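Local atomic coordinates of phosphoribosylaminoimidazole-succinocarboxamide synthase (Saccharomyces cerevisiae, PDB entry 2CNQ), a protein that catalyses the ATP-dependent joining of L-aspartate to 5-amino-1-(5-phosphoribosyl)imidazole-4-carboxylate, giving the succinocarboxamide intermediate SAICAR of de novo purine biosynthesis. Residues A[4-9]-A[100-105]; A[10-15]-A[87-92]; A[63-68]-A[233-238]; A[118-123]-A[160-165]. All blocks are in the same frame, centred on the assembly; numbering follows the deposited sequence. Where two conformers were deposited one is given.

How the contacts relate
The four contacts run from the edge of the fold to its active site. Contacts 1 and 2 pack beside the four-stranded antiparallel sheet near the N-terminus. Segments 4-9 and 10-15 adjoin in the sequence, and the two contact centres are about 11 Å apart. Contact 3 lies deeper, about 21 Å from contact 1 between centres. There Asp-233 touches the ADP adenine ring. Contact 4 grips the phosphate of the bound ribonucleotide AMZ through Arg-122. It reaches the same mixed sheet as contact 3, with centres about 16 Å and nearest atoms about 6 Å apart. Contacts 1 and 4 are on opposite sides of the chain's centre, about 29 Å apart between centres.

Contact 1 (A[4-9]-A[100-105]); sequences TKTELD and TQLEDR
Gln-101 uses its side-chain amide to hold the backbone of Glu-7 at both polar ends. Its OE1 accepts the Glu-7 N-H, with Glu-7 N to Gln-101 OE1 at 2.8 Å. Its NE2 gives a hydrogen to the Glu-7 carbonyl, Gln-101 NE2 to Glu-7 O being 3.0 Å. That donor stands above the Glu-7 carbonyl plane, 39° out of it. The amide thus pairs with one residue of the N-terminal loop much as a neighbouring strand would. The chain of Gln-101 is extended beyond CG (chi2 -175°), which carries the amide across to the loop. In this tight part Thr-6 CA also lies 3.2 Å from Gln-101 OE1. The inner apolar part is looser: Leu-8 CD2 and Leu-102 CD1 meet tip to tip at 4.2 Å. On the outer side a water bridges Lys-5 O and Gln-101 OE1, donating to both, with 2.8 Å from the water oxygen to Gln-101 OE1. The exposed Glu-7 side chain leads away from the contact. Gln-101 NE2 also bonds to Lys-97 O, one turn back in helix 96-102. Thr-6 OG1 turns to Asp-22 and Tyr-24. Thr-6 and Leu-102 both rest on Val-34 of strand 30-35, so the loop and the helix end share that strand.

Contact 2 (A[10-15]-A[87-92]); sequences GILPLV and DYLPAK
Ile-11 and Leu-12 pack against Pro-90 and Lys-92, joining the lead-in to edge strand 14-17 of the four-stranded antiparallel sheet to the loop before helix 96-102. No hydrogen bond crosses this contact. The CB of Ile-11 points toward the other segment and splits into two branches. CG2 goes to the proline, with Ile-11 CG2 to Pro-90 CB at 4.2 Å. CG1 turns to the lysine, with Ile-11 CG1 to Lys-92 CD at 4.0 Å. CD1, at the tip, makes the closest approach: Ile-11 CD1 is 3.5 Å from Lys-92 CD and 3.6 Å from Lys-92 CG. The isoleucine crosses the lysine chain at about a right angle, and its tip meets methylenes well short of the ammonium. The lysine chain bends at its last torsion (chi4 60°), and in the conformer described its ammonium forms a salt bridge with Glu-95. Leu-12 is buried deeper, over Tyr-24 and Leu-32 of the sheet. Its two methyls divide the work. CD1 looks to the leucine, Leu-12 CD1 to Leu-89 CD2 being 4.4 Å. CD2 meets the proline ring, with Leu-12 CD2 to Pro-90 CG at 3.9 Å and to Pro-90 CD at 4.1 Å.

Contact 3 (A[63-68]-A[233-238]); sequences FWFKFL and DEVLTP. With ADP (adenosine-5'-diphosphate), chain B.
The last turn of helix 53-67 lies beside an irregular part of strand 228-245, with Trp-64 CA and Val-235 CA 6.2 Å apart and Leu-236 at positive phi and psi. Leu-236 lays its CB over one face of the Trp-64 indole in a close CH-pi contact, 3.3 Å from that CB to the centroid of the five-membered ring. Phe-63 CD1 sits over the opposite face. The indole is thus packed between two side chains. Trp-64 NE1 also gives a weak, bent hydrogen bond to Leu-236 O (2.9 Å, 120° at the hydrogen). The Val-235 methyls go to different aromatic residues. With CG1 anti to the backbone N (chi1 -178°), CG1 meets Trp-64 CB at 3.5 Å. CG2 lies over the face of Phe-65, 3.8 Å from CG2 to the ring centroid. The edge of that ring meets the carbonyl of Asp-233, Phe-65 CZ to Asp-233 O being 3.5 Å. Asp-233 N gives a weak hydrogen bond to ADP N7 (3.1 Å), which ties this packing to the nucleotide pocket. Behind the contact, Leu-236 leans on Phe-218 of strand 211-223. Trp-64 and Leu-236 both touch Cys-202 of helix 185-209, and Trp-64 also reaches Leu-299 of helix 282-300.

Contact 4 (A[118-123]-A[160-165]); sequences EVIVRG and TPSTKA. With AMZ (aminoimidazole 4-carboxamide ribonucleotide), chain C.
Glu-118 and Ser-162 form a single antiparallel bridge, a hydrogen-bonded pair. Glu-118 N gives to Ser-162 O at 2.8 Å, and Ser-162 N returns a bond to Glu-118 O at 3.1 Å. Further along, Thr-160 N meets Ile-120 O at 2.8 Å in an almost straight bond (177°). The Pro-161 CA-H adds a weaker contact to the same Glu-118 carbonyl.

The side-chain polar contacts centre on Arg-122. Its chain is extended from CG to NE, and it crosses Thr-160 at about a right angle. Arg-122 NE bonds weakly to Thr-160 OG1 (2.8 Å, 130°) at the guanidinium edge. The two terminal nitrogens form a forked grip on the AMZ phosphate: Arg-122 NH1 to AMZ OP2 and Arg-122 NH2 to AMZ OP1 are both 2.9 Å, and both bonds are nearly straight. His-140 also binds NH2. Thr-160 is thus placed as a second-shell residue, consistent with its holding the guanidinium in position.

Van der Waals contacts fill in between. Ile-120 CG2 lies over one guanidinium face, toward its rim. Ile-120 CD1 points to the imidazole, 3.7 Å from AMZ C5. The Glu-118 chain bends at chi2 (-64°), bringing Glu-118 OE1 3.4 Å from AMZ N2. Lys-164 CG packs beside that carboxylate.

On its other edge strand 113-122 pairs with strand 211-223 by backbone bonds, Val-119 with Phe-218 and Val-121 with Thr-216. Val-119 and Val-121 both face Ala-195 of helix 185-209.

Contact 1 (A[4-9]-A[100-105])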
# COMPACT_ATOMS: atom_id res chain seq x y z
N THR A 4 6.30 17.21 1.55
CA THR A 4 6.41 16.46 2.76
C THR A 4 5.24 16.67 3.67
O THR A 4 4.82 15.74 4.32
CB THR A 4 7.69 16.98 3.40
OG1 THR A 4 8.81 16.54 2.60
CG2 THR A 4 7.86 16.47 4.77
N LYS A 5 4.75 17.88 3.73
CA LYS A 5 3.66 18.22 4.59
C LYS A 5 2.84 19.21 3.85
O LYS A 5 3.28 20.31 3.60
CB LYS A 5 4.15 18.82 5.89
CG LYS A 5 3.04 19.16 6.82
CD LYS A 5 3.56 19.69 8.11
CE LYS A 5 2.46 20.11 9.02
NZ LYS A 5 2.98 20.48 10.34
N THR A 6 1.64 18.84 3.50
CA THR A 6 0.81 19.78 2.80
C THR A 6 0.38 20.87 3.73
O THR A 6 0.11 20.66 4.89
CB THR A 6 -0.39 19.12 2.15
OG1 THR A 6 -1.24 18.53 3.13
CG2 THR A 6 0.01 18.10 1.14
N GLU A 7 0.31 22.06 3.17
CA GLU A 7 -0.04 23.26 3.90
C GLU A 7 -1.12 23.93 3.11
O GLU A 7 -0.86 24.63 2.15
CB GLU A 7 1.14 24.16 4.07
CG GLU A 7 2.21 23.55 4.93
CD GLU A 7 1.87 23.48 6.37
OE1 GLU A 7 2.71 22.98 7.13
OE2 GLU A 7 0.80 23.93 6.79
N LEU A 8 -2.34 23.68 3.51
CA LEU A 8 -3.47 24.16 2.78
C LEU A 8 -4.16 25.32 3.45
O LEU A 8 -5.21 25.73 3.04
CB LEU A 8 -4.48 23.06 2.49
CG LEU A 8 -3.92 21.89 1.69
CD1 LEU A 8 -5.07 21.01 1.26
CD2 LEU A 8 -3.10 22.30 0.51
N ASP A 9 -3.54 25.87 4.48
CA ASP A 9 -3.99 27.13 5.04
C ASP A 9 -5.44 27.11 5.44
O ASP A 9 -6.15 28.10 5.36
CB ASP A 9 -3.71 28.28 4.10
CG ASP A 9 -2.24 28.54 3.97
OD1 ASP A 9 -1.54 28.43 4.99
OD2 ASP A 9 -1.76 28.83 2.89
N THR A 100 0.65 22.98 -6.46
CA THR A 100 1.91 22.28 -6.54
C THR A 100 2.05 21.25 -5.44
O THR A 100 2.79 20.31 -5.59
CB THR A 100 3.07 23.23 -6.49
OG1 THR A 100 2.97 23.97 -5.29
CG2 THR A 100 3.13 24.11 -7.70
N GLN A 101 1.36 21.44 -4.34
CA GLN A 101 1.40 20.51 -3.27
C GLN A 101 0.46 19.35 -3.44
O GLN A 101 0.51 18.40 -2.65
CB GLN A 101 0.99 21.19 -1.99
CG GLN A 101 1.84 22.32 -1.60
CD GLN A 101 1.42 22.82 -0.27
OE1 GLN A 101 1.58 22.12 0.71
NE2 GLN A 101 0.78 23.97 -0.22
N LEU A 102 -0.45 19.46 -4.40
CA LEU A 102 -1.50 18.50 -4.53
C LEU A 102 -1.47 17.75 -5.81
O LEU A 102 -1.92 16.63 -5.88
CB LEU A 102 -2.83 19.22 -4.40
CG LEU A 102 -3.07 19.87 -3.05
CD1 LEU A 102 -4.34 20.66 -3.10
CD2 LEU A 102 -3.12 18.83 -1.96
N GLU A 103 -1.03 18.39 -6.88
CA GLU A 103 -1.21 17.79 -8.16
C GLU A 103 -0.44 16.50 -8.26
O GLU A 103 0.66 16.37 -7.77
CB GLU A 103 -0.82 18.76 -9.25
CG GLU A 103 0.65 19.11 -9.25
CD GLU A 103 0.98 20.29 -10.11
OE1 GLU A 103 0.11 20.76 -10.86
OE2 GLU A 103 2.12 20.76 -10.03
N ASP A 104 -1.07 15.54 -8.90
CA ASP A 104 -0.52 14.23 -9.21
C ASP A 104 -0.33 13.34 -8.04
O ASP A 104 0.02 12.19 -8.23
CB ASP A 104 0.77 14.35 -10.00
CG ASP A 104 0.55 15.02 -11.29
OD1 ASP A 104 1.29 15.96 -11.59
OD2 ASP A 104 -0.37 14.59 -12.00
N ARG A 105 -0.61 13.81 -6.85
CA ARG A 105 -0.42 13.01 -5.67
C ARG A 105 -1.67 12.97 -4.84
O ARG A 105 -1.64 12.56 -3.71
CB ARG A 105 0.71 13.54 -4.83
CG ARG A 105 0.50 14.95 -4.40
CD ARG A 105 1.56 15.44 -3.50
NE ARG A 105 2.85 15.54 -4.14
CZ ARG A 105 3.91 14.81 -3.87
NH1 ARG A 105 3.86 13.84 -3.02
NH2 ARG A 105 5.05 15.06 -4.46
O HOH W 1 4.35 21.63 0.94

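Contact 2 (A[10-15]-A[87-92])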
# COMPACT_ATOMS: atom_id res chain seq x y z
N GLY A 10 -5.87 25.97 5.91
CA GLY A 10 -7.20 25.84 6.42
C GLY A 10 -8.25 25.84 5.38
O GLY A 10 -9.41 25.91 5.71
N ILE A 11 -7.90 25.72 4.11
CA ILE A 11 -8.88 25.78 3.07
C ILE A 11 -9.85 24.63 3.17
O ILE A 11 -11.02 24.78 2.89
CB ILE A 11 -8.21 25.86 1.74
CG1 ILE A 11 -7.54 27.23 1.63
CG2 ILE A 11 -9.18 25.65 0.61
CD1 ILE A 11 -6.51 27.27 0.55
N LEU A 12 -9.35 23.47 3.57
CA LEU A 12 -10.15 22.31 3.88
C LEU A 12 -9.75 21.88 5.25
O LEU A 12 -8.60 21.96 5.59
CB LEU A 12 -9.87 21.17 2.95
CG LEU A 12 -10.12 21.41 1.49
CD1 LEU A 12 -9.65 20.22 0.72
CD2 LEU A 12 -11.58 21.70 1.24
N PRO A 13 -10.67 21.33 6.00
CA PRO A 13 -10.29 20.75 7.26
C PRO A 13 -9.40 19.56 7.07
O PRO A 13 -9.59 18.78 6.15
CB PRO A 13 -11.62 20.32 7.85
CG PRO A 13 -12.68 21.06 7.11
CD PRO A 13 -12.10 21.22 5.74
N LEU A 14 -8.47 19.40 7.97
CA LEU A 14 -7.61 18.27 7.97
C LEU A 14 -8.28 17.16 8.70
O LEU A 14 -8.63 17.33 9.84
CB LEU A 14 -6.31 18.65 8.62
CG LEU A 14 -5.23 17.58 8.67
CD1 LEU A 14 -4.76 17.22 7.29
CD2 LEU A 14 -4.12 18.08 9.52
N VAL A 15 -8.44 16.03 8.07
CA VAL A 15 -8.96 14.86 8.70
C VAL A 15 -7.87 14.14 9.42
O VAL A 15 -8.04 13.74 10.56
CB VAL A 15 -9.64 13.96 7.70
CG1 VAL A 15 -10.04 12.66 8.31
CG2 VAL A 15 -10.83 14.70 7.14
N ASP A 87 -10.85 20.59 -10.27
CA ASP A 87 -12.19 21.04 -10.60
C ASP A 87 -13.16 20.73 -9.51
O ASP A 87 -14.19 21.36 -9.44
CB ASP A 87 -12.63 20.43 -11.89
CG ASP A 87 -11.81 20.91 -13.03
OD1 ASP A 87 -11.62 22.14 -13.13
OD2 ASP A 87 -11.31 20.09 -13.78
N TYR A 88 -12.85 19.76 -8.68
CA TYR A 88 -13.67 19.29 -7.61
C TYR A 88 -13.24 19.83 -6.28
O TYR A 88 -13.75 19.42 -5.26
CB TYR A 88 -13.63 17.76 -7.58
CG TYR A 88 -14.36 17.17 -8.72
CD1 TYR A 88 -13.83 17.16 -10.00
CD2 TYR A 88 -15.57 16.58 -8.53
CE1 TYR A 88 -14.54 16.64 -11.03
CE2 TYR A 88 -16.27 16.05 -9.56
CZ TYR A 88 -15.75 16.08 -10.81
OH TYR A 88 -16.43 15.56 -11.88
N LEU A 89 -12.31 20.76 -6.27
CA LEU A 89 -11.83 21.36 -5.07
C LEU A 89 -12.10 22.82 -5.12
O LEU A 89 -12.25 23.41 -6.17
CB LEU A 89 -10.33 21.14 -4.94
CG LEU A 89 -9.93 19.69 -4.79
CD1 LEU A 89 -8.43 19.59 -4.84
CD2 LEU A 89 -10.45 19.12 -3.50
N PRO A 90 -12.13 23.45 -3.96
CA PRO A 90 -12.20 24.90 -3.94
C PRO A 90 -11.19 25.50 -4.87
O PRO A 90 -10.08 25.02 -4.99
CB PRO A 90 -11.90 25.24 -2.51
CG PRO A 90 -12.40 24.04 -1.76
CD PRO A 90 -12.03 22.89 -2.62
N ALA A 91 -11.59 26.55 -5.53
CA ALA A 91 -10.76 27.21 -6.49
C ALA A 91 -9.43 27.58 -5.93
O ALA A 91 -8.44 27.54 -6.63
CB ALA A 91 -11.45 28.44 -7.01
N LYS A 92 -9.39 27.96 -4.68
CA LYS A 92 -8.13 28.38 -4.12
C LYS A 92 -7.09 27.30 -4.22
O LYS A 92 -5.93 27.60 -4.33
CB LYS A 92 -8.36 28.84 -2.70
CG LYS A 92 -7.21 29.57 -2.16
CD LYS A 92 -7.53 30.32 -0.89
CE LYS A 92 -6.33 31.07 -0.43
NZ LYS A 92 -5.86 32.04 -1.45

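Contact 3 (A[63-68]-A[233-238])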
# COMPACT_ATOMS: atom_id res chain seq x y z
N PHE A 63 -3.45 3.05 -11.27
CA PHE A 63 -3.29 1.99 -12.23
C PHE A 63 -4.00 0.75 -11.77
O PHE A 63 -4.72 0.11 -12.52
CB PHE A 63 -1.82 1.70 -12.44
CG PHE A 63 -1.59 0.46 -13.20
CD1 PHE A 63 -1.39 -0.72 -12.53
CD2 PHE A 63 -1.63 0.45 -14.57
CE1 PHE A 63 -1.23 -1.89 -13.22
CE2 PHE A 63 -1.47 -0.71 -15.25
CZ PHE A 63 -1.30 -1.88 -14.57
N TRP A 64 -3.79 0.39 -10.52
CA TRP A 64 -4.40 -0.82 -10.02
C TRP A 64 -5.87 -0.68 -9.83
O TRP A 64 -6.60 -1.63 -10.04
CB TRP A 64 -3.75 -1.26 -8.76
CG TRP A 64 -2.37 -1.71 -8.91
CD1 TRP A 64 -1.29 -1.11 -8.40
CD2 TRP A 64 -1.89 -2.88 -9.58
NE1 TRP A 64 -0.16 -1.81 -8.71
CE2 TRP A 64 -0.52 -2.92 -9.41
CE3 TRP A 64 -2.51 -3.89 -10.30
CZ2 TRP A 64 0.25 -3.97 -9.86
CZ3 TRP A 64 -1.73 -4.91 -10.77
CH2 TRP A 64 -0.38 -4.95 -10.56
N PHE A 65 -6.34 0.48 -9.40
CA PHE A 65 -7.76 0.66 -9.28
C PHE A 65 -8.42 0.42 -10.61
O PHE A 65 -9.46 -0.20 -10.68
CB PHE A 65 -8.10 2.05 -8.78
CG PHE A 65 -7.91 2.25 -7.32
CD1 PHE A 65 -8.54 1.43 -6.42
CD2 PHE A 65 -7.16 3.30 -6.84
CE1 PHE A 65 -8.41 1.65 -5.08
CE2 PHE A 65 -7.02 3.51 -5.50
CZ PHE A 65 -7.63 2.67 -4.63
N LYS A 66 -7.80 0.91 -11.66
CA LYS A 66 -8.33 0.74 -12.97
C LYS A 66 -8.23 -0.70 -13.40
O LYS A 66 -9.14 -1.23 -14.01
CB LYS A 66 -7.57 1.66 -13.90
CG LYS A 66 -8.06 1.58 -15.33
CD LYS A 66 -7.31 2.51 -16.25
CE LYS A 66 -7.49 3.98 -15.89
NZ LYS A 66 -8.90 4.44 -15.87
N PHE A 67 -7.10 -1.34 -13.11
CA PHE A 67 -6.90 -2.73 -13.46
C PHE A 67 -7.94 -3.61 -12.82
O PHE A 67 -8.39 -4.60 -13.39
CB PHE A 67 -5.52 -3.14 -13.02
CG PHE A 67 -5.16 -4.53 -13.34
CD1 PHE A 67 -4.84 -4.92 -14.61
CD2 PHE A 67 -5.12 -5.47 -12.36
CE1 PHE A 67 -4.49 -6.23 -14.86
CE2 PHE A 67 -4.77 -6.76 -12.61
CZ PHE A 67 -4.46 -7.14 -13.85
N LEU A 68 -8.32 -3.25 -11.61
CA LEU A 68 -9.25 -4.01 -10.81
C LEU A 68 -10.64 -3.44 -10.86
O LEU A 68 -11.47 -3.82 -10.07
CB LEU A 68 -8.77 -4.05 -9.39
CG LEU A 68 -7.47 -4.76 -9.23
CD1 LEU A 68 -7.02 -4.64 -7.80
CD2 LEU A 68 -7.54 -6.20 -9.64
N ASP A 233 -7.75 3.17 0.15
CA ASP A 233 -6.37 3.42 0.44
C ASP A 233 -5.54 3.37 -0.82
O ASP A 233 -5.94 3.95 -1.81
CB ASP A 233 -5.88 2.51 1.55
CG ASP A 233 -4.64 3.00 2.19
OD1 ASP A 233 -4.71 4.02 2.89
OD2 ASP A 233 -3.60 2.34 2.00
N GLU A 234 -4.37 2.80 -0.72
CA GLU A 234 -3.51 2.59 -1.82
C GLU A 234 -3.50 1.13 -2.17
O GLU A 234 -3.80 0.28 -1.37
CB GLU A 234 -2.10 3.07 -1.52
CG GLU A 234 -1.37 2.19 -0.56
CD GLU A 234 -0.01 2.68 -0.22
OE1 GLU A 234 0.41 2.40 0.91
OE2 GLU A 234 0.63 3.31 -1.06
N VAL A 235 -3.12 0.88 -3.40
CA VAL A 235 -3.19 -0.46 -3.93
C VAL A 235 -1.90 -0.78 -4.61
O VAL A 235 -1.51 -0.09 -5.53
CB VAL A 235 -4.34 -0.59 -4.90
CG1 VAL A 235 -4.40 -2.01 -5.38
CG2 VAL A 235 -5.63 -0.17 -4.28
N LEU A 236 -1.28 -1.84 -4.15
CA LEU A 236 -0.15 -2.47 -4.81
C LEU A 236 0.88 -1.43 -5.17
O LEU A 236 1.38 -1.35 -6.28
CB LEU A 236 -0.61 -3.30 -5.97
CG LEU A 236 -1.20 -4.60 -5.51
CD1 LEU A 236 -2.11 -5.17 -6.56
CD2 LEU A 236 -0.11 -5.58 -5.17
N THR A 237 1.26 -0.68 -4.17
CA THR A 237 2.38 0.21 -4.30
C THR A 237 3.55 -0.40 -3.62
O THR A 237 3.45 -1.35 -2.89
CB THR A 237 2.09 1.56 -3.71
OG1 THR A 237 2.19 1.43 -2.30
CG2 THR A 237 0.76 2.11 -4.13
N PRO A 238 4.73 0.18 -3.78
CA PRO A 238 5.89 -0.38 -3.14
C PRO A 238 5.95 -0.04 -1.69
O PRO A 238 6.79 -0.57 -1.00
CB PRO A 238 7.06 0.14 -3.97
CG PRO A 238 6.43 0.73 -5.19
CD PRO A 238 5.11 1.22 -4.74
PB ADP B . -1.14 5.11 7.68
O1B ADP B . -0.76 4.05 6.75
O2B ADP B . -2.09 4.65 8.70
O3B ADP B . -0.09 5.85 8.35
PA ADP B . -1.67 6.74 5.39
O1A ADP B . -1.53 5.63 4.44
O2A ADP B . -0.64 7.76 5.46
O3A ADP B . -1.96 6.18 6.84
O5' ADP B . -3.03 7.50 5.15
C5' ADP B . -4.22 6.91 4.68
C4' ADP B . -5.21 6.85 5.81
O4' ADP B . -6.50 6.98 5.21
C3' ADP B . -5.23 5.53 6.52
O3' ADP B . -5.73 5.69 7.83
C2' ADP B . -6.25 4.75 5.73
O2' ADP B . -6.78 3.67 6.42
C1' ADP B . -7.25 5.81 5.48
N9 ADP B . -8.13 5.62 4.37
C8 ADP B . -7.81 5.08 3.19
N7 ADP B . -8.79 5.13 2.33
C5 ADP B . -9.80 5.71 2.99
C6 ADP B . -11.12 6.09 2.66
N6 ADP B . -11.60 5.89 1.45
N1 ADP B . -11.90 6.61 3.60
C2 ADP B . -11.40 6.85 4.80
N3 ADP B . -10.16 6.62 5.21
C4 ADP B . -9.38 6.04 4.30

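Contact 4 (A[118-123]-A[160-165])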
# COMPACT_ATOMS: atom_id res chain seq x y z
N GLU A 118 -5.62 -4.74 8.25
CA GLU A 118 -4.69 -4.70 7.16
C GLU A 118 -4.91 -5.99 6.42
O GLU A 118 -4.69 -7.07 6.94
CB GLU A 118 -3.27 -4.63 7.62
CG GLU A 118 -2.97 -3.53 8.56
CD GLU A 118 -3.15 -2.15 8.01
OE1 GLU A 118 -2.81 -1.23 8.77
OE2 GLU A 118 -3.59 -1.92 6.89
N VAL A 119 -5.41 -5.88 5.21
CA VAL A 119 -5.81 -7.04 4.45
C VAL A 119 -4.63 -7.48 3.65
O VAL A 119 -4.47 -7.15 2.49
CB VAL A 119 -7.02 -6.70 3.61
CG1 VAL A 119 -7.44 -7.88 2.78
CG2 VAL A 119 -8.16 -6.24 4.50
N ILE A 120 -3.76 -8.21 4.31
CA ILE A 120 -2.54 -8.66 3.72
C ILE A 120 -2.79 -9.97 3.04
O ILE A 120 -3.42 -10.86 3.57
CB ILE A 120 -1.47 -8.80 4.76
CG1 ILE A 120 -1.16 -7.45 5.36
CG2 ILE A 120 -0.23 -9.45 4.22
CD1 ILE A 120 -0.47 -7.54 6.67
N VAL A 121 -2.27 -10.08 1.83
CA VAL A 121 -2.22 -11.33 1.11
C VAL A 121 -0.80 -11.63 0.82
O VAL A 121 -0.07 -10.78 0.37
CB VAL A 121 -3.02 -11.28 -0.18
CG1 VAL A 121 -2.94 -12.62 -0.87
CG2 VAL A 121 -4.43 -10.92 0.09
N ARG A 122 -0.42 -12.86 1.09
CA ARG A 122 0.91 -13.32 0.83
C ARG A 122 0.88 -14.40 -0.21
O ARG A 122 0.26 -15.42 -0.03
CB ARG A 122 1.54 -13.86 2.07
CG ARG A 122 1.51 -12.90 3.21
CD ARG A 122 2.13 -13.51 4.43
NE ARG A 122 1.92 -12.67 5.58
CZ ARG A 122 2.72 -11.71 5.94
NH1 ARG A 122 3.88 -11.52 5.38
NH2 ARG A 122 2.34 -10.93 6.93
N GLY A 123 1.56 -14.16 -1.29
CA GLY A 123 1.77 -15.20 -2.26
C GLY A 123 3.00 -16.00 -2.02
O GLY A 123 3.12 -17.13 -2.47
N THR A 160 -3.69 -13.05 5.33
CA THR A 160 -3.03 -13.05 6.59
C THR A 160 -3.22 -11.69 7.21
O THR A 160 -2.43 -10.80 7.04
CB THR A 160 -1.58 -13.43 6.47
OG1 THR A 160 -0.88 -12.44 5.73
CG2 THR A 160 -1.39 -14.74 5.80
N PRO A 161 -4.32 -11.48 7.88
CA PRO A 161 -4.65 -10.14 8.33
C PRO A 161 -3.78 -9.68 9.43
O PRO A 161 -3.27 -10.45 10.21
CB PRO A 161 -6.08 -10.27 8.79
CG PRO A 161 -6.21 -11.71 9.17
CD PRO A 161 -5.35 -12.45 8.19
N SER A 162 -3.68 -8.37 9.54
CA SER A 162 -3.16 -7.77 10.72
C SER A 162 -4.14 -6.76 11.21
O SER A 162 -4.98 -6.27 10.49
CB SER A 162 -1.80 -7.19 10.45
OG SER A 162 -1.91 -5.90 9.99
N THR A 163 -3.99 -6.42 12.46
CA THR A 163 -4.76 -5.35 13.00
C THR A 163 -4.25 -4.09 12.43
O THR A 163 -3.17 -4.02 11.85
CB THR A 163 -4.65 -5.32 14.49
OG1 THR A 163 -3.29 -5.00 14.80
CG2 THR A 163 -5.11 -6.62 15.12
N LYS A 164 -5.05 -3.06 12.60
CA LYS A 164 -4.64 -1.69 12.38
C LYS A 164 -4.33 -1.12 13.72
O LYS A 164 -5.25 -0.83 14.50
CB LYS A 164 -5.75 -0.91 11.71
CG LYS A 164 -6.05 -1.44 10.33
CD LYS A 164 -7.25 -0.83 9.71
CE LYS A 164 -7.04 0.58 9.38
NZ LYS A 164 -8.27 1.12 8.85
N ALA A 165 -3.04 -1.02 14.02
CA ALA A 165 -2.65 -0.60 15.36
C ALA A 165 -3.04 0.84 15.65
O ALA A 165 -3.08 1.66 14.74
CB ALA A 165 -1.20 -0.80 15.56
O5 AMZ C . 1.11 -0.19 5.82
C6 AMZ C . 0.94 -1.16 6.52
N2 AMZ C . 0.39 -1.10 7.73
C3A AMZ C . 1.32 -2.49 6.06
C7A AMZ C . 1.92 -2.77 4.88
N3 AMZ C . 2.26 -2.01 3.82
N1 AMZ C . 1.14 -3.62 6.77
C5 AMZ C . 1.62 -4.59 6.03
N AMZ C . 2.12 -4.09 4.88
C1 AMZ C . 2.66 -4.87 3.79
C2 AMZ C . 4.16 -4.97 3.79
C3 AMZ C . 4.39 -6.27 3.08
O2 AMZ C . 4.27 -5.99 1.70
O1 AMZ C . 4.72 -3.84 3.15
O AMZ C . 2.21 -6.18 3.99
C AMZ C . 3.21 -7.09 3.56
C4 AMZ C . 3.54 -8.05 4.66
O3 AMZ C . 4.33 -7.37 5.62
P AMZ C . 4.96 -8.22 6.82
OP1 AMZ C . 3.84 -8.62 7.72
O4 AMZ C . 5.91 -7.25 7.47
OP2 AMZ C . 5.65 -9.42 6.26